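PDB 4QDJ: magnesium-protoporphyrin O-methyltransferase from Synechocystis sp., which transfers a methyl group from S-adenosylmethionine to magnesium-protoporphyrin IX, giving its 13-monomethyl ester on the way to chlorophyll. Local coordinates for residues 87-93 / 114-120. Numbering follows the deposited sequence. Where two conformers were deposited one is given.
Sequences VYGSDIS and PTFMTQD. With SAM (S-adenosylmethionine), chain B.
Gly89 and Asp91 alternate with Thr115, Met117 and Gln119 in a parallel ladder of five backbone hydrogen bonds, from Thr115 N to Val87 O (2.9 Å) through to Gln119 N and Asp91 O. That last donor stands 51° out of the carbonyl plane, where the strands give way to loops. Two waters bridge the segments beside the ladder, one between Val87 O and Thr115 OG1, the other between Ser90 OG and Gln119 O.

Side-chain packing is modest. Val87 and Pro114 lie side by side (CB to CB 3.9 Å), Phe116 sets CD1 against the bare CA of Gly89 at 4.1 Å, and the Thr118 methyl CG2 lies against the polar carbonyl oxygens of Asp91 and Ile92.

The strand ends illustrate how class I methyltransferases bind their cofactor. With CG anti to the backbone N (chi1 -162°), the Asp91 carboxylate takes both ribose hydroxyls, O2' on OD1 at 2.5 Å and O3' on OD2 at 2.8 Å. The anti lone pair of OD1 also receives Ser93 N in an Asx turn, and Gly72 N reaches OD2. An asparagine here would probably leave one ribose hydroxyl without its acceptor. Ile92 lays CG2 against adenine C4 at 3.5 Å, while Asp120 OD1 accepts N6 at 3.0 Å and OD2 pairs with Lys9.

Strand 115-118 lies outermost in the Rossmann-like sheet, with strand 86-91 between it and strand 65-69. Helix 94-108 completes the beta-alpha-beta crossover and packs on Pro114, Phe116 and Thr118; helix 77-82 meets Val87, and helix 8-16 meets Ile92.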
ATOM      1  N   VAL A  87      -9.979  -9.450   1.740  1.00  8.06           N
ATOM      2  CA  VAL A  87      -8.854  -8.550   1.948  1.00  8.46           C
ATOM      3  C   VAL A  87      -8.226  -8.705   3.326  1.00  8.88           C
ATOM      4  O   VAL A  87      -8.915  -8.693   4.348  1.00 10.36           O
ATOM      5  CB  VAL A  87      -9.281  -7.078   1.759  1.00  9.28           C
ATOM      6  CG1 VAL A  87      -8.094  -6.146   1.960  1.00  9.96           C
ATOM      7  CG2 VAL A  87      -9.897  -6.880   0.383  1.00 10.78           C
ATOM      8  N   TYR A  88      -6.907  -8.849   3.335  1.00  8.07           N
ATOM      9  CA  TYR A  88      -6.141  -8.930   4.566  1.00  9.05           C
ATOM     10  C   TYR A  88      -5.202  -7.737   4.603  1.00  9.50           C
ATOM     11  O   TYR A  88      -4.162  -7.731   3.948  1.00 10.63           O
ATOM     12  CB  TYR A  88      -5.367 -10.252   4.626  1.00  9.49           C
ATOM     13  CG  TYR A  88      -6.276 -11.463   4.667  1.00 13.84           C
ATOM     14  CD1 TYR A  88      -6.961 -11.882   3.533  1.00 14.87           C
ATOM     15  CD2 TYR A  88      -6.462 -12.174   5.843  1.00 16.58           C
ATOM     16  CE1 TYR A  88      -7.805 -12.976   3.572  1.00 16.78           C
ATOM     17  CE2 TYR A  88      -7.306 -13.266   5.891  1.00 18.81           C
ATOM     18  CZ  TYR A  88      -7.970 -13.666   4.752  1.00 19.43           C
ATOM     19  OH  TYR A  88      -8.807 -14.757   4.799  1.00 23.19           O
ATOM     20  N   GLY A  89      -5.598  -6.711   5.349  1.00  8.38           N
ATOM     21  CA  GLY A  89      -4.831  -5.485   5.426  1.00  8.40           C
ATOM     22  C   GLY A  89      -3.986  -5.458   6.679  1.00  9.73           C
ATOM     23  O   GLY A  89      -4.408  -5.926   7.734  1.00 10.59           O
ATOM     24  N   SER A  90      -2.782  -4.920   6.563  1.00  9.06           N
ATOM     25  CA  SER A  90      -1.910  -4.798   7.718  1.00  8.43           C
ATOM     26  C   SER A  90      -1.085  -3.530   7.617  1.00  7.65           C
ATOM     27  O   SER A  90      -0.807  -3.043   6.520  1.00  8.61           O
ATOM     28  CB  SER A  90      -0.997  -6.019   7.837  1.00 10.40           C
ATOM     29  OG  SER A  90      -0.258  -6.211   6.646  1.00 12.25           O
ATOM     30  N   ASP A  91      -0.704  -2.993   8.769  1.00  8.63           N
ATOM     31  CA  ASP A  91       0.086  -1.775   8.820  1.00  9.57           C
ATOM     32  C   ASP A  91       0.927  -1.794  10.087  1.00  8.68           C
ATOM     33  O   ASP A  91       0.514  -2.351  11.104  1.00  9.45           O
ATOM     34  CB  ASP A  91      -0.825  -0.548   8.800  1.00 10.42           C
ATOM     35  CG  ASP A  91      -0.086   0.722   8.426  1.00 11.71           C
ATOM     36  OD1 ASP A  91       0.654   1.257   9.281  1.00 13.07           O
ATOM     37  OD2 ASP A  91      -0.253   1.193   7.279  1.00 12.52           O
ATOM     38  N   ILE A  92       2.107  -1.193  10.026  1.00  9.29           N
ATOM     39  CA  ILE A  92       3.012  -1.187  11.170  1.00 10.93           C
ATOM     40  C   ILE A  92       2.493  -0.262  12.275  1.00 11.11           C
ATOM     41  O   ILE A  92       2.875  -0.390  13.439  1.00 12.62           O
ATOM     42  CB  ILE A  92       4.445  -0.787  10.746  1.00 11.60           C
ATOM     43  CG1 ILE A  92       5.466  -1.221  11.803  1.00 12.88           C
ATOM     44  CG2 ILE A  92       4.529   0.709  10.452  1.00 12.02           C
ATOM     45  CD1 ILE A  92       6.907  -1.035  11.370  1.00 14.17           C
ATOM     46  N   SER A  93       1.605   0.655  11.901  1.00  9.97           N
ATOM     47  CA  SER A  93       1.054   1.632  12.836  1.00 11.34           C
ATOM     48  C   SER A  93      -0.304   1.208  13.387  1.00 11.80           C
ATOM     49  O   SER A  93      -1.271   1.072  12.640  1.00 11.96           O
ATOM     50  CB  SER A  93       0.929   2.996  12.155  1.00 11.26           C
ATOM     51  OG  SER A  93       0.046   3.843  12.868  1.00 13.06           O
ATOM     52  N   PRO A 114     -12.735  -6.081   5.359  1.00 10.48           N
ATOM     53  CA  PRO A 114     -11.357  -6.569   5.362  1.00  9.55           C
ATOM     54  C   PRO A 114     -10.984  -6.985   6.774  1.00  9.90           C
ATOM     55  O   PRO A 114     -11.651  -6.590   7.733  1.00 11.80           O
ATOM     56  CB  PRO A 114     -10.537  -5.326   4.989  1.00  9.97           C
ATOM     57  CG  PRO A 114     -11.510  -4.360   4.401  1.00 11.64           C
ATOM     58  CD  PRO A 114     -12.814  -4.638   5.089  1.00 11.34           C
ATOM     59  N   THR A 115      -9.940  -7.787   6.907  1.00 11.36           N
ATOM     60  CA  THR A 115      -9.339  -8.099   8.198  0.62 12.14           C
ATOM     61  C   THR A 115      -8.113  -7.206   8.389  1.00 11.62           C
ATOM     62  O   THR A 115      -7.272  -7.145   7.494  1.00 11.86           O
ATOM     63  CB  THR A 115      -8.882  -9.570   8.241  0.62 13.94           C
ATOM     64  OG1 THR A 115     -10.023 -10.432   8.146  0.62 14.82           O
ATOM     65  CG2 THR A 115      -8.120  -9.865   9.527  0.62 14.89           C
ATOM     66  N   PHE A 116      -8.002  -6.537   9.530  1.00 10.55           N
ATOM     67  CA  PHE A 116      -6.884  -5.630   9.772  1.00 10.02           C
ATOM     68  C   PHE A 116      -5.994  -6.093  10.919  1.00 10.83           C
ATOM     69  O   PHE A 116      -6.479  -6.519  11.966  1.00 13.66           O
ATOM     70  CB  PHE A 116      -7.389  -4.213  10.053  1.00  9.66           C
ATOM     71  CG  PHE A 116      -8.065  -3.564   8.879  1.00  9.15           C
ATOM     72  CD1 PHE A 116      -7.337  -3.210   7.753  1.00 10.28           C
ATOM     73  CD2 PHE A 116      -9.425  -3.291   8.906  1.00  9.94           C
ATOM     74  CE1 PHE A 116      -7.952  -2.605   6.673  1.00 10.18           C
ATOM     75  CE2 PHE A 116     -10.046  -2.681   7.830  1.00  9.69           C
ATOM     76  CZ  PHE A 116      -9.308  -2.339   6.711  1.00  9.37           C
ATOM     77  N   MET A 117      -4.685  -5.985  10.716  1.00 10.69           N
ATOM     78  CA  MET A 117      -3.712  -6.414  11.711  1.00 11.68           C
ATOM     79  C   MET A 117      -2.591  -5.389  11.828  1.00 11.03           C
ATOM     80  O   MET A 117      -2.180  -4.800  10.832  1.00 11.58           O
ATOM     81  CB  MET A 117      -3.130  -7.773  11.312  1.00 14.63           C
ATOM     82  CG  MET A 117      -2.149  -8.362  12.306  1.00 16.08           C
ATOM     83  SD  MET A 117      -1.655 -10.034  11.849  0.71 15.29           S
ATOM     84  CE  MET A 117      -0.749  -9.728  10.338  1.00 17.03           C
ATOM     85  N   THR A 118      -2.100  -5.171  13.043  1.00 10.96           N
ATOM     86  CA  THR A 118      -0.915  -4.346  13.233  1.00 11.53           C
ATOM     87  C   THR A 118       0.321  -5.221  13.120  1.00 11.45           C
ATOM     88  O   THR A 118       0.550  -6.092  13.961  1.00 13.53           O
ATOM     89  CB  THR A 118      -0.909  -3.648  14.599  1.00 12.60           C
ATOM     90  OG1 THR A 118      -2.088  -2.844  14.734  1.00 15.81           O
ATOM     91  CG2 THR A 118       0.323  -2.764  14.736  1.00 13.16           C
ATOM     92  N   GLN A 119       1.111  -4.992  12.074  1.00 11.50           N
ATOM     93  CA  GLN A 119       2.297  -5.799  11.820  1.00 13.16           C
ATOM     94  C   GLN A 119       3.210  -5.152  10.784  1.00 12.56           C
ATOM     95  O   GLN A 119       2.742  -4.529   9.831  1.00 13.66           O
ATOM     96  CB  GLN A 119       1.891  -7.202  11.353  1.00 14.87           C
ATOM     97  CG  GLN A 119       3.048  -8.176  11.175  1.00 17.43           C
ATOM     98  CD  GLN A 119       3.834  -8.396  12.453  1.00 20.69           C
ATOM     99  OE1 GLN A 119       4.700  -7.595  12.811  1.00 22.78           O
ATOM    100  NE2 GLN A 119       3.538  -9.488  13.147  0.51 21.24           N
ATOM    101  N   ASP A 120       4.514  -5.289  10.999  1.00 12.59           N
ATOM    102  CA  ASP A 120       5.522  -4.945  10.003  1.00 12.62           C
ATOM    103  C   ASP A 120       5.355  -5.900   8.825  1.00 12.51           C
ATOM    104  O   ASP A 120       5.269  -7.112   9.015  1.00 12.62           O
ATOM    105  CB  ASP A 120       6.913  -5.079  10.637  1.00 14.27           C
ATOM    106  CG  ASP A 120       8.050  -4.973   9.631  1.00 17.69           C
ATOM    107  OD1 ASP A 120       7.868  -4.382   8.547  1.00 17.65           O
ATOM    108  OD2 ASP A 120       9.149  -5.477   9.950  1.00 20.38           O
TER
HETATM  109  N   SAM B 301      -0.999   1.990   1.369  1.00 14.30           N
HETATM  110  CA  SAM B 301      -1.871   2.973   2.006  1.00 17.95           C
HETATM  111  C   SAM B 301      -2.577   3.827   0.961  1.00 19.22           C
HETATM  112  O   SAM B 301      -2.077   4.005  -0.150  1.00 20.84           O
HETATM  113  OXT SAM B 301      -3.664   4.351   1.207  1.00 18.52           O
HETATM  114  CB  SAM B 301      -1.122   3.849   3.012  1.00 20.96           C
HETATM  115  CG  SAM B 301       0.058   4.662   2.482  1.00 22.70           C
HETATM  116  SD  SAM B 301       0.788   5.718   3.767  1.00 24.09           S
HETATM  117  CE  SAM B 301       1.686   6.937   2.776  0.71 24.00           C
HETATM  118  C5' SAM B 301       2.170   4.687   4.299  1.00 19.71           C
HETATM  119  C4' SAM B 301       1.732   3.635   5.307  1.00 15.58           C
HETATM  120  O4' SAM B 301       2.685   2.594   5.314  1.00 14.40           O
HETATM  121  C3' SAM B 301       1.645   4.171   6.730  1.00 13.76           C
HETATM  122  O3' SAM B 301       0.373   3.871   7.256  1.00 14.47           O
HETATM  123  C2' SAM B 301       2.703   3.398   7.491  1.00 13.95           C
HETATM  124  O2' SAM B 301       2.303   3.105   8.812  1.00 14.55           O
HETATM  125  C1' SAM B 301       2.848   2.149   6.640  1.00 12.67           C
HETATM  126  N9  SAM B 301       4.144   1.476   6.796  1.00 11.05           N
HETATM  127  C8  SAM B 301       5.388   2.046   6.780  1.00 11.60           C
HETATM  128  N7  SAM B 301       6.302   1.065   6.958  1.00 11.77           N
HETATM  129  C5  SAM B 301       5.654  -0.115   7.083  1.00 10.56           C
HETATM  130  C6  SAM B 301       6.099  -1.413   7.281  1.00 10.46           C
HETATM  131  N6  SAM B 301       7.401  -1.668   7.385  1.00 12.29           N
HETATM  132  N1  SAM B 301       5.179  -2.435   7.373  1.00 10.93           N
HETATM  133  C2  SAM B 301       3.829  -2.169   7.265  1.00 12.03           C
HETATM  134  N3  SAM B 301       3.393  -0.875   7.072  1.00 10.39           N
HETATM  135  C4  SAM B 301       4.295   0.131   6.980  1.00 11.45           C
HETATM  136  O   HOH W   1     -10.906 -10.737   5.257  1.00 38.14           O
HETATM  137  O   HOH W   2       2.026  -4.819   7.073  1.00 13.74           O